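PDB 2V0P: type 2A phosphatase-associated protein 42 from Saccharomyces cerevisiae, which associates with the catalytic subunits of PP2A-type phosphatases, inhibits the phosphatase SIT4 and takes part in TOR signalling in response to the nitrogen source. Local coordinates for residues P141-L146 / N222-E227; S107-I112 / D137-Q142; Y147-N152 / Q160-E165. One frame throughout, in Å; residues are numbered along the deposited sequence.

Contact 1 (P141-L146 / N222-E227); sequences PQLSEL and NLFECE. With ZN (zinc ion), chain D.
Leu143 and Leu223 carry this contact, in which the chain just before and within the short turn 143-146 lies against helix 199-231. The two side chains run antiparallel alongside one another. Leu143 CD1 lies 4.1 Å from Leu223 CB, while Leu223 CD1 reaches back to the backbone and stops 3.7 Å from Leu143 N. Leu143 has its CG anti to the backbone N (chi1 -165°), which carries the forked end to the helix surface; there CD2 meets the Phe224 ring at its edge, near the ring plane, 3.8 Å from Phe224 CD1. A branched, flexible leucine suits this spot, since its two methyls serve two different neighbours. Pro141 adds a looser apolar touch, its CG 4.5 Å from Leu223 CD2.

Polar groups lie at the margin of this apolar patch. Glu227 lays its OE2 3.7 Å from Leu143 CB, a van der Waals contact. Gln142 N, just ahead of the turn, donates to Glu145 OE1 at 3.1 Å, on the anti side but tilted well out of the carboxylate plane, and Glu145 also forms a salt bridge with Lys136. One helical turn carries both the packing residue Leu223 and Cys226, whose SG binds the zinc ion at 2.3 Å. The chemistry implies attachment by aliphatic packing, with the polar bonds described here made within one segment or to Lys136 and the zinc ion.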
# COMPACT_ATOMS: atom_id res chain seq x y z
N PRO A 141 -1.50 -10.94 -13.28
CA PRO A 141 -2.66 -10.09 -12.98
C PRO A 141 -2.20 -8.84 -12.23
O PRO A 141 -1.28 -8.91 -11.42
CB PRO A 141 -3.48 -10.95 -12.04
CG PRO A 141 -2.47 -11.83 -11.38
CD PRO A 141 -1.35 -12.03 -12.31
N GLN A 142 -2.86 -7.73 -12.50
CA GLN A 142 -2.45 -6.42 -12.00
C GLN A 142 -3.54 -5.84 -11.10
O GLN A 142 -4.72 -5.87 -11.45
CB GLN A 142 -2.17 -5.48 -13.17
CG GLN A 142 -1.08 -5.91 -14.09
CD GLN A 142 0.28 -5.81 -13.45
OE1 GLN A 142 0.72 -4.72 -13.07
NE2 GLN A 142 0.95 -6.94 -13.31
N LEU A 143 -3.14 -5.34 -9.95
CA LEU A 143 -4.02 -4.68 -8.99
C LEU A 143 -4.72 -3.50 -9.63
O LEU A 143 -5.81 -3.10 -9.24
CB LEU A 143 -3.20 -4.27 -7.76
CG LEU A 143 -3.82 -3.86 -6.44
CD1 LEU A 143 -4.67 -4.89 -5.86
CD2 LEU A 143 -2.66 -3.56 -5.48
N SER A 144 -4.10 -2.95 -10.67
CA SER A 144 -4.73 -1.89 -11.44
C SER A 144 -5.89 -2.37 -12.35
O SER A 144 -6.58 -1.53 -12.90
CB SER A 144 -3.68 -1.11 -12.24
OG SER A 144 -2.62 -1.94 -12.68
N GLU A 145 -6.06 -3.69 -12.50
CA GLU A 145 -7.11 -4.30 -13.35
C GLU A 145 -8.31 -4.81 -12.55
O GLU A 145 -9.38 -5.14 -13.09
CB GLU A 145 -6.52 -5.46 -14.16
CG GLU A 145 -5.41 -5.05 -15.13
CD GLU A 145 -4.75 -6.23 -15.79
OE1 GLU A 145 -4.44 -7.22 -15.10
OE2 GLU A 145 -4.54 -6.18 -17.01
N LEU A 146 -8.12 -4.90 -11.26
CA LEU A 146 -9.08 -5.43 -10.38
C LEU A 146 -10.12 -4.39 -9.95
O LEU A 146 -11.31 -4.70 -9.80
CB LEU A 146 -8.32 -5.97 -9.19
CG LEU A 146 -8.88 -6.96 -8.22
CD1 LEU A 146 -9.17 -8.35 -8.85
CD2 LEU A 146 -7.84 -7.02 -7.14
N ASN A 222 -2.85 -10.01 -1.68
CA ASN A 222 -1.59 -10.59 -2.09
C ASN A 222 -0.84 -9.78 -3.18
O ASN A 222 0.37 -9.74 -3.20
CB ASN A 222 -1.79 -12.08 -2.49
CG ASN A 222 -2.19 -12.96 -1.32
OD1 ASN A 222 -2.25 -12.53 -0.18
ND2 ASN A 222 -2.51 -14.18 -1.60
N LEU A 223 -1.55 -9.15 -4.08
CA LEU A 223 -0.95 -8.38 -5.09
C LEU A 223 -0.34 -7.12 -4.45
O LEU A 223 0.77 -6.85 -4.69
CB LEU A 223 -2.00 -7.99 -6.13
CG LEU A 223 -2.36 -9.15 -7.07
CD1 LEU A 223 -3.28 -8.63 -8.19
CD2 LEU A 223 -1.13 -9.76 -7.65
N PHE A 224 -1.06 -6.48 -3.56
CA PHE A 224 -0.55 -5.29 -2.86
C PHE A 224 0.65 -5.62 -2.00
O PHE A 224 1.68 -4.94 -2.07
CB PHE A 224 -1.61 -4.72 -1.98
CG PHE A 224 -1.23 -3.39 -1.44
CD1 PHE A 224 -1.16 -2.30 -2.28
CD2 PHE A 224 -0.87 -3.24 -0.11
CE1 PHE A 224 -0.81 -1.02 -1.78
CE2 PHE A 224 -0.49 -1.97 0.39
CZ PHE A 224 -0.49 -0.88 -0.44
N GLU A 225 0.51 -6.68 -1.18
CA GLU A 225 1.56 -7.17 -0.32
C GLU A 225 2.77 -7.51 -1.16
O GLU A 225 3.89 -7.05 -0.84
CB GLU A 225 1.10 -8.36 0.50
CG GLU A 225 1.99 -8.73 1.70
CD GLU A 225 1.47 -9.98 2.39
OE1 GLU A 225 0.24 -10.08 2.60
OE2 GLU A 225 2.28 -10.88 2.72
N CYS A 226 2.58 -8.24 -2.27
CA CYS A 226 3.70 -8.54 -3.15
C CYS A 226 4.45 -7.31 -3.71
O CYS A 226 5.68 -7.22 -3.68
CB CYS A 226 3.24 -9.38 -4.31
SG CYS A 226 4.63 -10.02 -5.23
N GLU A 227 3.70 -6.38 -4.25
CA GLU A 227 4.28 -5.16 -4.75
C GLU A 227 5.05 -4.39 -3.66
O GLU A 227 6.14 -3.88 -3.91
CB GLU A 227 3.21 -4.31 -5.36
CG GLU A 227 2.66 -4.85 -6.66
CD GLU A 227 1.47 -4.04 -7.17
OE1 GLU A 227 1.54 -2.78 -7.18
OE2 GLU A 227 0.46 -4.67 -7.58
ZN ZN D . 3.48 -10.78 -7.04

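Contact 2 (S107-I112 / D137-Q142); sequences SVESFI and DRYNPQ
Ile112 of helix 93-120 puts its two arms to separate uses against the loop 137-142. With CG1 beside its backbone N (chi1 -61°) and the chain extended beyond it, CD1 reaches Pro141 CG at 3.6 Å. The other arm, CG2, lies 3.7 Å from Arg138 CG and also comes over one face of the guanidinium group. A beta-branched isoleucine suits the place because it fills both directions from one helix position.

Val108, one turn earlier, brings its CG1 methyl to the same proline carbon, 3.7 Å from Pro141 CG. The rigid proline ring thus presents its CG to both aliphatic side chains.

Arg138 bends twice, at chi2 (-107°) and chi3, which folds its aliphatic part along Ile112 while bringing NH1 near Glu109 O and to Asn113 on the helix. Its NH1 is hydrogen-bonded to Asn113 OD1, the residue that follows Ile112. Tyr139 OH lies over the centre of the Arg138 guanidinium, 3.6 Å above its plane, and Arg138 CD in turn sits over one face of the tyrosine ring. Glu109 brings OE2 to the ring edge, 3.7 Å from Tyr139 CE1; carboxylate and ring planes stand 81° apart.

The loop supplies its own frame: a type I turn runs from Asp137 to Asn140, and Asp137 OD1 accepts from Tyr139 N at 3.0 Å, an Asx turn. Glu109 OE2 and Arg138 NH1 remain 5.4 Å apart, so their opposite charges probably attract only at a distance, and the contact rests mainly on aliphatic packing edged by polar and aromatic groups.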
# COMPACT_ATOMS: atom_id res chain seq x y z
N SER A 107 0.15 -18.34 -4.71
CA SER A 107 -1.15 -18.15 -4.10
C SER A 107 -2.17 -17.53 -5.08
O SER A 107 -3.22 -18.11 -5.32
CB SER A 107 -1.02 -17.30 -2.84
OG SER A 107 -2.30 -16.94 -2.37
N VAL A 108 -1.84 -16.35 -5.64
CA VAL A 108 -2.63 -15.70 -6.65
C VAL A 108 -2.93 -16.59 -7.87
O VAL A 108 -4.08 -16.64 -8.30
CB VAL A 108 -2.09 -14.31 -7.03
CG1 VAL A 108 -2.85 -13.72 -8.20
CG2 VAL A 108 -2.11 -13.36 -5.77
N GLU A 109 -1.93 -17.34 -8.39
CA GLU A 109 -2.18 -18.25 -9.47
C GLU A 109 -3.27 -19.27 -9.06
O GLU A 109 -4.18 -19.48 -9.85
CB GLU A 109 -0.93 -18.96 -9.93
CG GLU A 109 -1.04 -19.65 -11.24
CD GLU A 109 0.32 -20.02 -11.81
OE1 GLU A 109 1.32 -19.33 -11.47
OE2 GLU A 109 0.39 -20.99 -12.60
N SER A 110 -3.15 -19.88 -7.89
CA SER A 110 -4.13 -20.84 -7.42
C SER A 110 -5.51 -20.19 -7.34
O SER A 110 -6.50 -20.77 -7.75
CB SER A 110 -3.78 -21.46 -6.08
OG SER A 110 -2.77 -22.39 -6.21
N PHE A 111 -5.56 -19.00 -6.76
CA PHE A 111 -6.82 -18.25 -6.66
C PHE A 111 -7.43 -18.05 -8.03
O PHE A 111 -8.62 -18.20 -8.18
CB PHE A 111 -6.61 -16.91 -5.91
CG PHE A 111 -6.58 -17.05 -4.41
CD1 PHE A 111 -7.64 -17.64 -3.73
CD2 PHE A 111 -5.53 -16.50 -3.67
CE1 PHE A 111 -7.63 -17.77 -2.37
CE2 PHE A 111 -5.51 -16.63 -2.30
CZ PHE A 111 -6.59 -17.29 -1.62
N ILE A 112 -6.62 -17.73 -9.03
CA ILE A 112 -7.11 -17.52 -10.39
C ILE A 112 -7.59 -18.83 -11.11
O ILE A 112 -8.63 -18.86 -11.77
CB ILE A 112 -6.14 -16.63 -11.21
CG1 ILE A 112 -6.02 -15.24 -10.50
CG2 ILE A 112 -6.61 -16.49 -12.62
CD1 ILE A 112 -5.12 -14.26 -11.20
N ASP A 137 -3.46 -10.30 -18.82
CA ASP A 137 -2.64 -11.50 -18.70
C ASP A 137 -3.02 -12.25 -17.44
O ASP A 137 -2.62 -11.89 -16.32
CB ASP A 137 -1.14 -11.14 -18.67
CG ASP A 137 -0.23 -12.38 -18.77
OD1 ASP A 137 -0.71 -13.53 -18.59
OD2 ASP A 137 0.99 -12.19 -19.02
N ARG A 138 -3.80 -13.31 -17.64
CA ARG A 138 -4.27 -14.14 -16.54
C ARG A 138 -3.14 -14.55 -15.61
O ARG A 138 -3.34 -14.66 -14.43
CB ARG A 138 -5.03 -15.35 -17.11
CG ARG A 138 -5.49 -16.38 -16.13
CD ARG A 138 -4.65 -17.62 -16.25
NE ARG A 138 -5.44 -18.83 -16.07
CZ ARG A 138 -5.40 -19.61 -15.00
NH1 ARG A 138 -4.59 -19.32 -13.97
NH2 ARG A 138 -6.17 -20.68 -14.96
N TYR A 139 -1.94 -14.74 -16.14
CA TYR A 139 -0.82 -15.20 -15.34
C TYR A 139 0.04 -14.07 -14.80
O TYR A 139 0.88 -14.29 -13.93
CB TYR A 139 0.04 -16.19 -16.13
CG TYR A 139 -0.68 -17.50 -16.35
CD1 TYR A 139 -0.79 -18.44 -15.32
CD2 TYR A 139 -1.27 -17.79 -17.58
CE1 TYR A 139 -1.46 -19.64 -15.52
CE2 TYR A 139 -1.95 -18.99 -17.79
CZ TYR A 139 -2.04 -19.91 -16.75
OH TYR A 139 -2.71 -21.10 -16.95
N ASN A 140 -0.19 -12.85 -15.30
CA ASN A 140 0.39 -11.63 -14.71
C ASN A 140 -0.70 -10.61 -14.30
O ASN A 140 -0.78 -9.54 -14.87
CB ASN A 140 1.41 -11.01 -15.68
CG ASN A 140 2.26 -9.90 -15.03
OD1 ASN A 140 2.32 -9.77 -13.80
ND2 ASN A 140 2.92 -9.09 -15.87
N PRO A 141 -1.50 -10.94 -13.28
CA PRO A 141 -2.66 -10.09 -12.98
C PRO A 141 -2.20 -8.84 -12.23
O PRO A 141 -1.28 -8.91 -11.42
CB PRO A 141 -3.48 -10.95 -12.04
CG PRO A 141 -2.47 -11.83 -11.38
CD PRO A 141 -1.35 -12.03 -12.31
N GLN A 142 -2.86 -7.73 -12.50
CA GLN A 142 -2.45 -6.42 -12.00
C GLN A 142 -3.54 -5.84 -11.10
O GLN A 142 -4.72 -5.87 -11.45
CB GLN A 142 -2.17 -5.48 -13.17
CG GLN A 142 -1.08 -5.91 -14.09
CD GLN A 142 0.28 -5.81 -13.45
OE1 GLN A 142 0.72 -4.72 -13.07
NE2 GLN A 142 0.95 -6.94 -13.31

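Contact 3 (Y147-N152 / Q160-E165); sequences YAQPKN and QLKRKE
Leu161 opens the helical side of the contact with a light apolar touch, its CG 4.1 Å from Ala148 CB. A residue as small as alanine is consistent with the loop running close to the helix here.

Lys162 follows. Bent at chi2 (90°), its chain crosses the Tyr147 side chain at about a right angle, with CD 3.6 Å from Tyr147 CB. A long lysine suits the place, since its methylenes run against the loop, CD coming 3.1 Å from Ala148 O. The placement of its amino group against the end of Gln149 is doubtful in the model; NZ also makes a weak, long ion pair with Glu165 of the second subunit, and Gln149 NE2 has its partner in Leu143 O.

Glu165, one turn on from Leu161, supplies the hydrogen bond between the segments. Its OE1 accepts from Ala148 N at 3.1 Å with an N-H...O angle of 159°, on the syn side, somewhat out of the carboxylate plane. OE1 of Glu165 also lies at the edge of the Tyr147 ring, 3.7 Å from Tyr147 CD2, with ring and carboxylate nearly coplanar. An alanine here would remove the carboxylate and is likely to leave Ala148 N without this acceptor and the tyrosine edge without its neighbour.

Around the contact, Tyr147 also packs on Lys166 and Leu169 farther along helix 156-186 and on Ile216 and Glu220 of helix 199-231, so its side chain joins the two helices.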
# COMPACT_ATOMS: atom_id res chain seq x y z
N TYR A 147 -9.66 -3.16 -9.77
CA TYR A 147 -10.50 -2.01 -9.45
C TYR A 147 -9.93 -0.82 -10.19
O TYR A 147 -8.73 -0.79 -10.49
CB TYR A 147 -10.49 -1.70 -7.96
CG TYR A 147 -11.05 -2.76 -7.03
CD1 TYR A 147 -10.22 -3.51 -6.23
CD2 TYR A 147 -12.42 -2.96 -6.93
CE1 TYR A 147 -10.71 -4.45 -5.37
CE2 TYR A 147 -12.94 -3.91 -6.08
CZ TYR A 147 -12.09 -4.66 -5.31
OH TYR A 147 -12.63 -5.54 -4.47
N ALA A 148 -10.78 0.16 -10.49
CA ALA A 148 -10.30 1.47 -10.94
C ALA A 148 -9.44 2.05 -9.82
O ALA A 148 -9.76 1.85 -8.65
CB ALA A 148 -11.47 2.37 -11.26
N GLN A 149 -8.34 2.74 -10.15
CA GLN A 149 -7.45 3.29 -9.13
C GLN A 149 -7.28 4.80 -9.34
O GLN A 149 -7.26 5.25 -10.48
CB GLN A 149 -6.07 2.62 -9.18
CG GLN A 149 -6.06 1.10 -9.14
CD GLN A 149 -6.33 0.50 -7.75
OE1 GLN A 149 -6.54 1.20 -6.76
NE2 GLN A 149 -6.34 -0.81 -7.71
N PRO A 150 -7.19 5.59 -8.26
CA PRO A 150 -7.07 7.03 -8.51
C PRO A 150 -5.77 7.30 -9.27
O PRO A 150 -4.75 6.65 -8.98
CB PRO A 150 -7.01 7.63 -7.11
CG PRO A 150 -6.59 6.50 -6.22
CD PRO A 150 -7.15 5.27 -6.82
N LYS A 151 -5.84 8.18 -10.26
CA LYS A 151 -4.68 8.59 -11.06
C LYS A 151 -3.56 9.22 -10.22
O LYS A 151 -2.38 8.94 -10.45
CB LYS A 151 -5.12 9.58 -12.16
CG LYS A 151 -5.96 8.95 -13.27
CD LYS A 151 -6.02 9.85 -14.50
CE LYS A 151 -4.72 9.79 -15.32
NZ LYS A 151 -4.60 10.94 -16.27
N ASN A 152 -3.95 10.05 -9.26
CA ASN A 152 -3.01 10.74 -8.38
C ASN A 152 -3.65 11.04 -7.04
O ASN A 152 -4.76 10.59 -6.77
CB ASN A 152 -2.53 12.03 -9.05
CG ASN A 152 -3.66 13.02 -9.28
OD1 ASN A 152 -4.54 13.22 -8.36
ND2 ASN A 152 -3.64 13.65 -10.51
N GLN A 160 -13.48 7.98 -5.44
CA GLN A 160 -14.90 7.71 -5.19
C GLN A 160 -15.40 6.51 -5.98
O GLN A 160 -16.22 5.76 -5.51
CB GLN A 160 -15.77 8.93 -5.49
CG GLN A 160 -15.60 10.13 -4.52
CD GLN A 160 -16.30 11.38 -5.01
OE1 GLN A 160 -16.57 11.52 -6.21
NE2 GLN A 160 -16.61 12.30 -4.09
N LEU A 161 -14.88 6.35 -7.19
CA LEU A 161 -15.16 5.17 -7.98
C LEU A 161 -14.62 3.86 -7.36
O LEU A 161 -15.33 2.85 -7.27
CB LEU A 161 -14.64 5.37 -9.41
CG LEU A 161 -15.02 4.38 -10.52
CD1 LEU A 161 -16.38 3.72 -10.31
CD2 LEU A 161 -15.01 5.17 -11.81
N LYS A 162 -13.37 3.89 -6.90
CA LYS A 162 -12.81 2.82 -6.11
C LYS A 162 -13.63 2.47 -4.87
O LYS A 162 -13.93 1.29 -4.64
CB LYS A 162 -11.35 3.12 -5.74
CG LYS A 162 -10.74 2.06 -4.84
CD LYS A 162 -10.10 0.99 -5.65
CE LYS A 162 -9.05 0.26 -4.85
NZ LYS A 162 -7.79 1.07 -4.85
N ARG A 163 -14.02 3.46 -4.09
CA ARG A 163 -14.89 3.20 -2.95
C ARG A 163 -16.22 2.55 -3.40
O ARG A 163 -16.70 1.66 -2.76
CB ARG A 163 -15.12 4.48 -2.16
CG ARG A 163 -16.09 4.37 -0.97
CD ARG A 163 -16.30 5.72 -0.25
NE ARG A 163 -16.99 6.72 -1.06
CZ ARG A 163 -17.29 7.96 -0.67
NH1 ARG A 163 -16.97 8.41 0.54
NH2 ARG A 163 -17.92 8.78 -1.51
N LYS A 164 -16.72 2.95 -4.55
CA LYS A 164 -18.03 2.47 -5.01
C LYS A 164 -17.92 0.98 -5.28
O LYS A 164 -18.71 0.21 -4.78
CB LYS A 164 -18.51 3.19 -6.26
CG LYS A 164 -19.74 2.56 -6.84
CD LYS A 164 -20.12 3.17 -8.13
CE LYS A 164 -21.35 2.49 -8.72
NZ LYS A 164 -20.89 1.29 -9.44
N GLU A 165 -16.89 0.61 -6.04
CA GLU A 165 -16.58 -0.79 -6.41
C GLU A 165 -16.25 -1.74 -5.22
O GLU A 165 -16.67 -2.91 -5.22
CB GLU A 165 -15.46 -0.80 -7.46
CG GLU A 165 -15.87 -0.27 -8.82
CD GLU A 165 -14.71 -0.16 -9.84
OE1 GLU A 165 -13.63 -0.78 -9.63
OE2 GLU A 165 -14.91 0.55 -10.86
O HOH W 1 -6.64 -1.82 -4.41

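Overall arrangement
Along the chain, contact 2 closes before contact 3 opens, and contact 1 spans contact 3, joining residues ahead of helix 156-186 to helix 199-231, which follows it. Contacts 1 and 2 share Pro141 and Gln142, have centres about 9 Å apart and touch directly through Asn222 and Val108, so the connection 137-146 links helix 93-120 with helix 199-231. Contact 3 lies farther out, its centre about 14 Å from that of contact 1, tied to it by the probable hydrogen bond Leu143 O to Gln149 NE2. Contacts 1 and 3 also meet the second subunit. Together they fasten one irregular connection onto three helices of the all-helical, tetratricopeptide repeat-like N-terminal domain.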